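Local coordinates for protein ABC transporter (Caldanaerobius, PDB 4G68) that binds xylan-derived xylo-oligosaccharides, probably as the extracellular solute-binding component of an ABC transporter that takes them into the cell, at residues 180-185 and 304-309; 246-251 and 414-419; 122-127 and 172-177. One frame throughout, in Å; residues are numbered along the deposited sequence.

From the N terminus, strand 122-126 is met first by the segment 172-177, so interaction 3 closes a short loop before the others open. The long strand 168-184, which carries 172-177, runs on to 180-185, where interaction 1 begins. Interaction 2 starts at 246-251, inside the loop that 304-309 then closes, and ends beyond it at 414-419; interactions 1 and 2 therefore cross, while interaction 3 stands in series with both. Each brings residues to the bound xylo-oligosaccharide. Phe-304 of interaction 1 packs on Gln-177 of interaction 3, and Ile-418 of interaction 2 packs on Trp-126, joining the sheet to the short helices 306-310 and 416-419 at the sugar site.

Interaction 1 (180-185 and 304-309); sequences VLYINK and FDAAAF. With XYP (beta-D-xylopyranose), chain D.
Tyr-182 and Phe-309 form a T-shaped (edge-to-face) pair that fastens the short helix 306-310 to strand 168-184 in the alpha/beta fold of a solute-binding protein. The ring centroids stand 4.9 Å apart and the planes meet at 82°. Tyr-182 sends its CB toward the helix, and CG, anti to the carbonyl carbon (chi1 -59°), starts a ring that lies between two neighbours. From CG outward, the ring carbons face the Phe-309 edge: CG and CD1 are each 3.7 Å from Phe-309 CE2, which sits over the ring centre. The opposite face is covered by Val-180 CG1, 3.4 Å above the plane, from two residues back on the same strand. Farther out, Tyr-182 CE1 brushes the methyl group of Ala-306, its CB 4.1 Å away. At the tip, Tyr-182 OH passes 3.7 Å from the same Ala-306 CB, but the nearby Ala-306 N is too poorly angled to bond to it. The hydroxyl is instead hydrogen-bonded to Gly-302 O, which ties the ring to the approach of the helix. An alanine in place of Tyr-182 is likely to leave the Phe-309 edge and the Val-180 methyl facing a gap, and Gly-302 O without its hydroxyl partner.

Phe-309 is fixed from other sides too: the carbonyl Asp-305 O lies over one face of its ring, and Phe-291 and Tyr-299 make further edge-to-face pairs with it. Asp-305 OD1 forms a salt bridge with Arg-284 and OD2 a hydrogen bond with Tyr-299 OH. At the other end of the segment the backbone delivers Phe-304 to the ligand pocket, one ring face against the chain D xylopyranose, with Phe-304 CD1 3.6 Å from the sugar O5.

Interaction 2 (246-251 and 414-419); sequences DALNGK and PAWDIY. With XYP (beta-D-xylopyranose), chain B.
Tyr-419 OH donates a hydrogen bond to Asn-249 OD1, 2.7 Å away. The C=O...donor angle is 117° and the hydroxyl oxygen is tilted 18° from the carbonyl plane, while OD1 itself lies at the edge of the tyrosine ring, near its plane. Tyr-419 reaches across because its CG stands anti to the backbone N (chi1 -170°), which brings the ring face against Leu-248 CD1. That leucine is a wedge between two aromatic rings, one methyl for each. Its CD1 makes a CH-pi contact over the Tyr-419 face, 3.5 Å from Tyr-419 CD2, and CB settles 3.6 Å from Tyr-419 CE2. Its CD2 lies over the six-membered ring of Trp-416, 3.7 Å from Trp-416 CD2. The wedge belongs to the last turn of helix 241-248, which ends in a Schellman motif: Gly-250 takes positive phi, Lys-251 N bonds to Asp-246 O and Gly-250 N to Ala-247 O. Helix 416-419 faces it as a single short turn, with Ala-415 at the N-cap position. His-428 stacks on the Trp-416 ring and Phe-259 meets it edge-to-face. Next to Trp-416 in sequence, Asp-417 turns to the pocket and grips two adjacent hydroxyls of the chain B xylopyranose, taking a bond from O4 at OD1 (2.6 Å) and one from O3 at OD2 (2.6 Å).

Interaction 3 (122-127 and 172-177); sequences IFQTWA and IPFDQQ. With XYP (beta-D-xylopyranose), chain B; XYP (beta-D-xylopyranose), chain D.
Packing between the strands rests on Gln-124 and Phe-174. The amide nitrogen Gln-124 NE2 comes to the edge of the phenylalanine ring, near its plane and 3.7 Å from Phe-174 CZ, with the amide standing steeply to the ring. Gln-124 CG lies 4.0 Å from Phe-174 CE2. The glutamine reaches this far because CG is anti to the backbone N (chi1 -179°) and the rest of the chain is extended; the other atom of the amide, OE1, accepts a hydrogen bond from Leu-70 N, fixing its rotation. In the second pair Gln-177 NE2 sits at the edge of the indole, 3.9 Å from Trp-126 NE1, and the two groups turn toward the sugar instead of bonding to each other.

The hydrogen bonds of Trp-126 and Gln-177 go to the ligand. Trp-126 NE1 gives its N-H to O3 of the chain D xylopyranose at 3.2 Å, well aligned at 160°. The same N-H makes a weak bond, 3.1 Å from NE1, to O4 of that sugar, the oxygen that links it to C1 of the chain B xylopyranose. Gln-177 NE2 donates to the ring oxygen O5 of the chain B sugar at 3.1 Å, with an angle of 146°. Apolar contact adds to this: C2 of the chain B sugar lies 3.3 Å above the indole plane of Trp-126, offset toward its rim, with the pyranose steeply inclined to the ring.

Strand 341-349 pairs antiparallel with both strands, and opposite its Gly-345 the residues Phe-174 and Asp-175 form a classic beta bulge. An aromatic side chain against the sugar, with indole and amide N-H groups bonding oxygens of two successive units, is characteristic of a carbohydrate-binding pocket, here the xylo-oligosaccharide pocket of a solute-binding protein.

Interaction 1 (180-185 and 304-309)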
loop_
_atom_site.group_PDB
_atom_site.type_symbol
_atom_site.label_atom_id
_atom_site.label_comp_id
_atom_site.label_asym_id
_atom_site.label_seq_id
_atom_site.Cartn_x
_atom_site.Cartn_y
_atom_site.Cartn_z
ATOM N N VAL A 180 0.516 0.889 -8.887
ATOM C CA VAL A 180 -0.279 0.635 -10.113
ATOM C C VAL A 180 -0.742 2.015 -10.611
ATOM O O VAL A 180 -1.313 2.785 -9.864
ATOM C CB VAL A 180 -1.520 -0.147 -9.748
ATOM C CG1 VAL A 180 -2.346 -0.435 -11.028
ATOM C CG2 VAL A 180 -1.114 -1.523 -9.099
ATOM N N LEU A 181 -0.472 2.287 -11.866
ATOM C CA LEU A 181 -1.185 3.359 -12.594
ATOM C C LEU A 181 -2.442 2.784 -13.253
ATOM O O LEU A 181 -2.373 1.896 -14.117
ATOM C CB LEU A 181 -0.259 4.009 -13.648
ATOM C CG LEU A 181 -0.944 5.067 -14.547
ATOM C CD1 LEU A 181 -1.415 6.178 -13.654
ATOM C CD2 LEU A 181 0.093 5.557 -15.560
ATOM N N TYR A 182 -3.605 3.205 -12.742
ATOM C CA TYR A 182 -4.892 2.719 -13.293
ATOM C C TYR A 182 -5.396 3.680 -14.357
ATOM O O TYR A 182 -5.286 4.889 -14.245
ATOM C CB TYR A 182 -5.961 2.681 -12.178
ATOM C CG TYR A 182 -5.601 1.798 -11.005
ATOM C CD1 TYR A 182 -6.076 0.451 -10.960
ATOM C CD2 TYR A 182 -4.886 2.291 -9.903
ATOM C CE1 TYR A 182 -5.787 -0.396 -9.924
ATOM C CE2 TYR A 182 -4.619 1.443 -8.822
ATOM C CZ TYR A 182 -5.058 0.126 -8.830
ATOM O OH TYR A 182 -4.876 -0.776 -7.763
ATOM N N ILE A 183 -5.866 3.091 -15.454
ATOM C CA ILE A 183 -6.230 3.842 -16.698
ATOM C C ILE A 183 -7.717 3.573 -16.929
ATOM O O ILE A 183 -8.077 2.406 -16.998
ATOM C CB ILE A 183 -5.508 3.109 -17.906
ATOM C CG1 ILE A 183 -3.974 3.169 -17.870
ATOM C CG2 ILE A 183 -5.948 3.589 -19.293
ATOM C CD1 ILE A 183 -3.432 4.617 -17.696
ATOM N N ASN A 184 -8.528 4.622 -17.129
ATOM C CA ASN A 184 -9.917 4.452 -17.549
ATOM C C ASN A 184 -9.883 4.350 -19.083
ATOM O O ASN A 184 -9.786 5.326 -19.769
ATOM C CB ASN A 184 -10.850 5.540 -17.001
ATOM C CG ASN A 184 -12.305 5.370 -17.415
ATOM O OD1 ASN A 184 -12.576 4.864 -18.522
ATOM N ND2 ASN A 184 -13.239 5.683 -16.529
ATOM N N LYS A 185 -9.968 3.140 -19.569
ATOM C CA LYS A 185 -9.828 2.882 -21.033
ATOM C C LYS A 185 -10.921 3.603 -21.817
ATOM O O LYS A 185 -10.718 3.915 -22.985
ATOM C CB LYS A 185 -9.904 1.374 -21.290
ATOM C CG LYS A 185 -8.719 0.587 -20.737
ATOM C CD LYS A 185 -8.987 -0.897 -21.022
ATOM C CE LYS A 185 -7.710 -1.678 -21.192
ATOM N NZ LYS A 185 -7.708 -3.143 -20.808
ATOM N N PHE A 304 -4.057 -2.199 -3.714
ATOM C CA PHE A 304 -5.155 -2.469 -2.771
ATOM C C PHE A 304 -6.430 -1.711 -3.083
ATOM O O PHE A 304 -7.533 -2.103 -2.631
ATOM C CB PHE A 304 -4.742 -2.246 -1.300
ATOM C CG PHE A 304 -3.880 -1.021 -1.101
ATOM C CD1 PHE A 304 -4.405 0.284 -1.196
ATOM C CD2 PHE A 304 -2.542 -1.174 -0.858
ATOM C CE1 PHE A 304 -3.555 1.419 -1.041
ATOM C CE2 PHE A 304 -1.692 -0.078 -0.720
ATOM C CZ PHE A 304 -2.197 1.229 -0.798
ATOM N N ASP A 305 -6.252 -0.621 -3.830
ATOM C CA ASP A 305 -7.338 0.218 -4.305
ATOM C C ASP A 305 -8.139 -0.415 -5.445
ATOM O O ASP A 305 -9.261 0.049 -5.793
ATOM C CB ASP A 305 -6.883 1.621 -4.602
ATOM C CG ASP A 305 -6.526 2.434 -3.316
ATOM O OD1 ASP A 305 -6.970 2.095 -2.212
ATOM O OD2 ASP A 305 -5.747 3.361 -3.422
ATOM N N ALA A 306 -7.593 -1.455 -6.043
ATOM C CA ALA A 306 -8.259 -2.100 -7.151
ATOM C C ALA A 306 -9.673 -2.486 -6.801
ATOM O O ALA A 306 -10.586 -2.402 -7.653
ATOM C CB ALA A 306 -7.481 -3.333 -7.547
ATOM N N ALA A 307 -9.885 -3.051 -5.596
ATOM C CA ALA A 307 -11.235 -3.350 -5.207
ATOM C C ALA A 307 -12.243 -2.256 -5.329
ATOM O O ALA A 307 -13.413 -2.567 -5.696
ATOM C CB ALA A 307 -11.266 -3.924 -3.749
ATOM N N ALA A 308 -11.849 -1.017 -5.005
ATOM C CA ALA A 308 -12.806 0.099 -5.106
ATOM C C ALA A 308 -13.313 0.216 -6.543
ATOM O O ALA A 308 -14.372 0.769 -6.760
ATOM C CB ALA A 308 -12.160 1.454 -4.688
ATOM N N PHE A 309 -12.600 -0.332 -7.513
ATOM C CA PHE A 309 -12.971 -0.161 -8.941
ATOM C C PHE A 309 -13.692 -1.360 -9.565
ATOM O O PHE A 309 -14.552 -1.172 -10.489
ATOM C CB PHE A 309 -11.740 0.234 -9.836
ATOM C CG PHE A 309 -10.799 1.262 -9.207
ATOM C CD1 PHE A 309 -11.294 2.305 -8.459
ATOM C CD2 PHE A 309 -9.400 1.152 -9.366
ATOM C CE1 PHE A 309 -10.448 3.197 -7.821
ATOM C CE2 PHE A 309 -8.511 2.084 -8.780
ATOM C CZ PHE A 309 -9.034 3.093 -7.975
HETATM C C1 XYP D . -5.946 -0.897 2.771
HETATM C C2 XYP D . -4.730 -1.814 2.606
HETATM C C3 XYP D . -3.624 -1.216 3.506
HETATM C C4 XYP D . -3.379 0.180 2.980
HETATM C C5 XYP D . -4.678 1.007 3.031
HETATM O O2 XYP D . -5.098 -3.089 3.130
HETATM O O3 XYP D . -2.468 -2.032 3.220
HETATM O O4 XYP D . -2.417 0.765 3.865
HETATM O O5 XYP D . -5.650 0.343 2.213
#

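Interaction 2 (246-251 and 414-419)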
loop_
_atom_site.group_PDB
_atom_site.type_symbol
_atom_site.label_atom_id
_atom_site.label_comp_id
_atom_site.label_asym_id
_atom_site.label_seq_id
_atom_site.Cartn_x
_atom_site.Cartn_y
_atom_site.Cartn_z
ATOM N N ASP A 246 19.532 3.311 0.236
ATOM C CA ASP A 246 20.632 3.967 0.942
ATOM C C ASP A 246 20.193 5.194 1.724
ATOM O O ASP A 246 20.599 5.378 2.880
ATOM C CB ASP A 246 21.716 4.341 -0.040
ATOM C CG ASP A 246 22.561 3.122 -0.492
ATOM O OD1 ASP A 246 22.521 2.060 0.158
ATOM O OD2 ASP A 246 23.289 3.229 -1.482
ATOM N N ALA A 247 19.329 6.010 1.130
ATOM C CA ALA A 247 18.853 7.168 1.810
ATOM C C ALA A 247 17.999 6.736 2.995
ATOM O O ALA A 247 18.174 7.283 4.125
ATOM C CB ALA A 247 18.074 8.129 0.878
ATOM N N LEU A 248 17.106 5.760 2.780
ATOM C CA LEU A 248 16.211 5.412 3.867
ATOM C C LEU A 248 16.961 4.735 5.034
ATOM O O LEU A 248 16.502 4.742 6.182
ATOM C CB LEU A 248 15.082 4.526 3.349
ATOM C CG LEU A 248 14.080 5.113 2.309
ATOM C CD1 LEU A 248 13.173 3.928 1.870
ATOM C CD2 LEU A 248 13.342 6.284 2.940
ATOM N N ASN A 249 18.070 4.093 4.710
ATOM C CA ASN A 249 18.950 3.417 5.664
ATOM C C ASN A 249 20.067 4.269 6.255
ATOM O O ASN A 249 20.896 3.732 7.053
ATOM C CB ASN A 249 19.615 2.204 4.985
ATOM C CG ASN A 249 18.632 1.078 4.686
ATOM O OD1 ASN A 249 17.661 0.865 5.410
ATOM N ND2 ASN A 249 18.894 0.356 3.630
ATOM N N GLY A 250 20.085 5.555 5.908
ATOM C CA GLY A 250 21.042 6.492 6.363
ATOM C C GLY A 250 22.418 6.393 5.756
ATOM O O GLY A 250 23.369 6.911 6.347
ATOM N N LYS A 251 22.543 5.735 4.606
ATOM C CA LYS A 251 23.829 5.616 3.880
ATOM C C LYS A 251 23.988 6.658 2.798
ATOM O O LYS A 251 24.977 6.655 2.065
ATOM C CB LYS A 251 24.033 4.241 3.259
ATOM C CG LYS A 251 23.748 3.070 4.161
ATOM C CD LYS A 251 24.739 3.023 5.260
ATOM C CE LYS A 251 24.604 1.670 5.990
ATOM N NZ LYS A 251 25.072 0.516 5.174
ATOM N N PRO A 414 9.285 -0.684 -0.216
ATOM C CA PRO A 414 7.974 -0.304 0.373
ATOM C C PRO A 414 7.794 1.200 0.355
ATOM O O PRO A 414 8.801 1.950 0.370
ATOM C CB PRO A 414 8.100 -0.767 1.823
ATOM C CG PRO A 414 8.996 -1.981 1.709
ATOM C CD PRO A 414 10.026 -1.557 0.705
ATOM N N ALA A 415 6.537 1.635 0.374
ATOM C CA ALA A 415 6.281 3.094 0.482
ATOM C C ALA A 415 6.999 3.654 1.691
ATOM O O ALA A 415 7.153 2.951 2.699
ATOM C CB ALA A 415 4.808 3.291 0.626
ATOM N N TRP A 416 7.485 4.897 1.613
ATOM C CA TRP A 416 8.447 5.323 2.558
ATOM C C TRP A 416 7.864 5.437 3.961
ATOM O O TRP A 416 8.613 5.409 4.934
ATOM C CB TRP A 416 9.053 6.672 2.147
ATOM C CG TRP A 416 9.939 6.566 0.918
ATOM C CD1 TRP A 416 9.969 5.566 -0.098
ATOM C CD2 TRP A 416 10.918 7.560 0.510
ATOM N NE1 TRP A 416 10.876 5.920 -1.063
ATOM C CE2 TRP A 416 11.466 7.112 -0.762
ATOM C CE3 TRP A 416 11.355 8.778 1.059
ATOM C CZ2 TRP A 416 12.475 7.841 -1.440
ATOM C CZ3 TRP A 416 12.336 9.496 0.363
ATOM C CH2 TRP A 416 12.883 9.030 -0.848
ATOM N N ASP A 417 6.550 5.649 4.101
ATOM C CA ASP A 417 5.965 5.762 5.457
ATOM C C ASP A 417 5.697 4.398 6.133
ATOM O O ASP A 417 5.258 4.393 7.301
ATOM C CB ASP A 417 4.653 6.548 5.441
ATOM C CG ASP A 417 3.522 5.811 4.658
ATOM O OD1 ASP A 417 3.807 4.876 3.848
ATOM O OD2 ASP A 417 2.327 6.173 4.898
ATOM N N ILE A 418 6.021 3.294 5.446
ATOM C CA ILE A 418 6.056 1.971 6.037
ATOM C C ILE A 418 7.539 1.592 6.250
ATOM O O ILE A 418 7.864 0.763 7.064
ATOM C CB ILE A 418 5.502 0.889 5.026
ATOM C CG1 ILE A 418 4.097 1.116 4.685
ATOM C CG2 ILE A 418 5.728 -0.559 5.510
ATOM C CD1 ILE A 418 3.544 0.024 3.747
ATOM N N TYR A 419 8.428 2.141 5.458
ATOM C CA TYR A 419 9.817 1.740 5.570
ATOM C C TYR A 419 10.445 2.557 6.684
ATOM O O TYR A 419 11.142 1.974 7.563
ATOM C CB TYR A 419 10.559 2.013 4.235
ATOM C CG TYR A 419 11.937 1.372 4.259
ATOM C CD1 TYR A 419 12.125 0.130 3.687
ATOM C CD2 TYR A 419 13.028 2.017 4.850
ATOM C CE1 TYR A 419 13.363 -0.499 3.725
ATOM C CE2 TYR A 419 14.289 1.409 4.898
ATOM C CZ TYR A 419 14.436 0.169 4.296
ATOM O OH TYR A 419 15.657 -0.504 4.335
HETATM C C1 XYP B . -1.547 1.727 3.352
HETATM C C2 XYP B . -1.097 2.621 4.503
HETATM C C3 XYP B . -0.066 3.613 3.950
HETATM C C4 XYP B . 1.049 2.907 3.137
HETATM C C5 XYP B . 0.486 1.862 2.130
HETATM O O2 XYP B . -2.227 3.244 5.077
HETATM O O3 XYP B . 0.470 4.322 5.089
HETATM O O4 XYP B . 1.878 3.832 2.429
HETATM O O5 XYP B . -0.469 1.026 2.774
#

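Interaction 3 (122-127 and 172-177)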
loop_
_atom_site.group_PDB
_atom_site.type_symbol
_atom_site.label_atom_id
_atom_site.label_comp_id
_atom_site.label_asym_id
_atom_site.label_seq_id
_atom_site.Cartn_x
_atom_site.Cartn_y
_atom_site.Cartn_z
ATOM N N ILE A 122 -4.568 -10.226 18.447
ATOM C CA ILE A 122 -4.093 -10.277 17.026
ATOM C C ILE A 122 -4.384 -8.968 16.377
ATOM O O ILE A 122 -5.486 -8.449 16.522
ATOM C CB ILE A 122 -4.840 -11.312 16.218
ATOM C CG1 ILE A 122 -4.738 -12.684 16.973
ATOM C CG2 ILE A 122 -4.267 -11.417 14.771
ATOM C CD1 ILE A 122 -5.669 -13.750 16.426
ATOM N N PHE A 123 -3.421 -8.413 15.651
ATOM C CA PHE A 123 -3.642 -7.134 15.016
ATOM C C PHE A 123 -3.007 -7.125 13.633
ATOM O O PHE A 123 -1.913 -7.709 13.421
ATOM C CB PHE A 123 -3.118 -5.926 15.914
ATOM C CG PHE A 123 -1.656 -5.966 16.224
ATOM C CD1 PHE A 123 -0.738 -5.269 15.387
ATOM C CD2 PHE A 123 -1.183 -6.589 17.362
ATOM C CE1 PHE A 123 0.631 -5.267 15.687
ATOM C CE2 PHE A 123 0.182 -6.584 17.688
ATOM C CZ PHE A 123 1.094 -5.884 16.878
ATOM N N GLN A 124 -3.674 -6.426 12.727
ATOM C CA GLN A 124 -3.142 -6.196 11.398
ATOM C C GLN A 124 -2.077 -5.116 11.482
ATOM O O GLN A 124 -2.146 -4.255 12.342
ATOM C CB GLN A 124 -4.266 -5.759 10.485
ATOM C CG GLN A 124 -3.883 -5.492 9.045
ATOM C CD GLN A 124 -5.035 -5.018 8.164
ATOM O OE1 GLN A 124 -6.182 -5.054 8.577
ATOM N NE2 GLN A 124 -4.734 -4.672 6.903
ATOM N N THR A 125 -1.041 -5.199 10.641
ATOM C CA THR A 125 0.007 -4.233 10.732
ATOM C C THR A 125 0.654 -4.147 9.353
ATOM O O THR A 125 0.291 -4.905 8.433
ATOM C CB THR A 125 1.063 -4.614 11.803
ATOM O OG1 THR A 125 1.933 -3.524 11.989
ATOM C CG2 THR A 125 1.915 -5.825 11.359
ATOM N N TRP A 126 1.579 -3.231 9.264
ATOM C CA TRP A 126 2.474 -3.110 8.119
ATOM C C TRP A 126 3.841 -3.517 8.552
ATOM O O TRP A 126 4.388 -2.979 9.510
ATOM C CB TRP A 126 2.525 -1.643 7.594
ATOM C CG TRP A 126 1.161 -1.259 6.989
ATOM C CD1 TRP A 126 0.659 -1.520 5.729
ATOM C CD2 TRP A 126 0.105 -0.579 7.684
ATOM N NE1 TRP A 126 -0.621 -1.034 5.594
ATOM C CE2 TRP A 126 -0.988 -0.417 6.729
ATOM C CE3 TRP A 126 -0.019 -0.043 8.974
ATOM C CZ2 TRP A 126 -2.168 0.160 7.071
ATOM C CZ3 TRP A 126 -1.214 0.604 9.311
ATOM C CH2 TRP A 126 -2.250 0.729 8.350
ATOM N N ALA A 127 4.381 -4.534 7.870
ATOM C CA ALA A 127 5.717 -5.060 8.250
ATOM C C ALA A 127 6.801 -4.118 7.814
ATOM O O ALA A 127 6.578 -3.330 6.881
ATOM C CB ALA A 127 5.928 -6.444 7.616
ATOM N N ILE A 172 2.876 -13.007 10.877
ATOM C CA ILE A 172 2.429 -13.943 9.796
ATOM C C ILE A 172 2.021 -13.085 8.593
ATOM O O ILE A 172 1.038 -12.321 8.656
ATOM C CB ILE A 172 1.209 -14.784 10.206
ATOM C CG1 ILE A 172 1.499 -15.627 11.495
ATOM C CG2 ILE A 172 0.761 -15.655 9.051
ATOM C CD1 ILE A 172 2.557 -16.754 11.397
ATOM N N PRO A 173 2.800 -13.106 7.521
ATOM C CA PRO A 173 2.436 -12.273 6.360
ATOM C C PRO A 173 1.084 -12.696 5.746
ATOM O O PRO A 173 0.692 -13.859 5.854
ATOM C CB PRO A 173 3.562 -12.546 5.363
ATOM C CG PRO A 173 4.694 -13.101 6.245
ATOM C CD PRO A 173 3.970 -13.952 7.249
ATOM N N PHE A 174 0.364 -11.750 5.158
ATOM C CA PHE A 174 -0.848 -12.125 4.408
ATOM C C PHE A 174 -0.973 -11.426 3.053
ATOM O O PHE A 174 -1.655 -11.941 2.143
ATOM C CB PHE A 174 -2.108 -12.006 5.251
ATOM C CG PHE A 174 -2.595 -10.579 5.445
ATOM C CD1 PHE A 174 -3.517 -10.025 4.558
ATOM C CD2 PHE A 174 -2.116 -9.798 6.572
ATOM C CE1 PHE A 174 -3.976 -8.669 4.774
ATOM C CE2 PHE A 174 -2.597 -8.497 6.766
ATOM C CZ PHE A 174 -3.477 -7.951 5.864
ATOM N N ASP A 175 -0.331 -10.285 2.877
ATOM C CA ASP A 175 -0.424 -9.584 1.547
ATOM C C ASP A 175 0.788 -8.784 1.086
ATOM O O ASP A 175 1.682 -8.444 1.901
ATOM C CB ASP A 175 -1.790 -8.901 1.237
ATOM C CG ASP A 175 -2.034 -7.600 1.971
ATOM O OD1 ASP A 175 -1.153 -7.022 2.549
ATOM O OD2 ASP A 175 -3.208 -7.142 1.972
ATOM N N GLN A 176 0.832 -8.557 -0.225
ATOM C CA GLN A 176 1.892 -7.791 -0.858
ATOM C C GLN A 176 1.275 -6.565 -1.487
ATOM O O GLN A 176 0.067 -6.557 -1.868
ATOM C CB GLN A 176 2.600 -8.524 -2.001
ATOM C CG GLN A 176 2.983 -9.971 -1.777
ATOM C CD GLN A 176 3.442 -10.557 -3.069
ATOM O OE1 GLN A 176 3.871 -9.806 -3.984
ATOM N NE2 GLN A 176 3.388 -11.907 -3.178
ATOM N N GLN A 177 2.083 -5.521 -1.547
ATOM C CA GLN A 177 1.626 -4.302 -2.188
ATOM C C GLN A 177 2.438 -4.064 -3.481
ATOM O O GLN A 177 3.567 -4.546 -3.617
ATOM C CB GLN A 177 1.862 -3.112 -1.230
ATOM C CG GLN A 177 0.885 -3.179 -0.029
ATOM C CD GLN A 177 0.980 -1.912 0.812
ATOM O OE1 GLN A 177 1.815 -1.020 0.547
ATOM N NE2 GLN A 177 0.133 -1.851 1.859
HETATM C C1 XYP B . -1.547 1.727 3.352
HETATM C C2 XYP B . -1.097 2.621 4.503
HETATM C C3 XYP B . -0.066 3.613 3.950
HETATM C C4 XYP B . 1.049 2.907 3.137
HETATM C C5 XYP B . 0.486 1.862 2.130
HETATM O O2 XYP B . -2.227 3.244 5.077
HETATM O O3 XYP B . 0.470 4.322 5.089
HETATM O O4 XYP B . 1.878 3.832 2.429
HETATM O O5 XYP B . -0.469 1.026 2.774
HETATM C C1 XYP D . -5.946 -0.897 2.771
HETATM C C2 XYP D . -4.730 -1.814 2.606
HETATM C C3 XYP D . -3.624 -1.216 3.506
HETATM C C4 XYP D . -3.379 0.180 2.980
HETATM C C5 XYP D . -4.678 1.007 3.031
HETATM O O2 XYP D . -5.098 -3.089 3.130
HETATM O O3 XYP D . -2.468 -2.032 3.220
HETATM O O4 XYP D . -2.417 0.765 3.865
HETATM O O5 XYP D . -5.650 0.343 2.213
#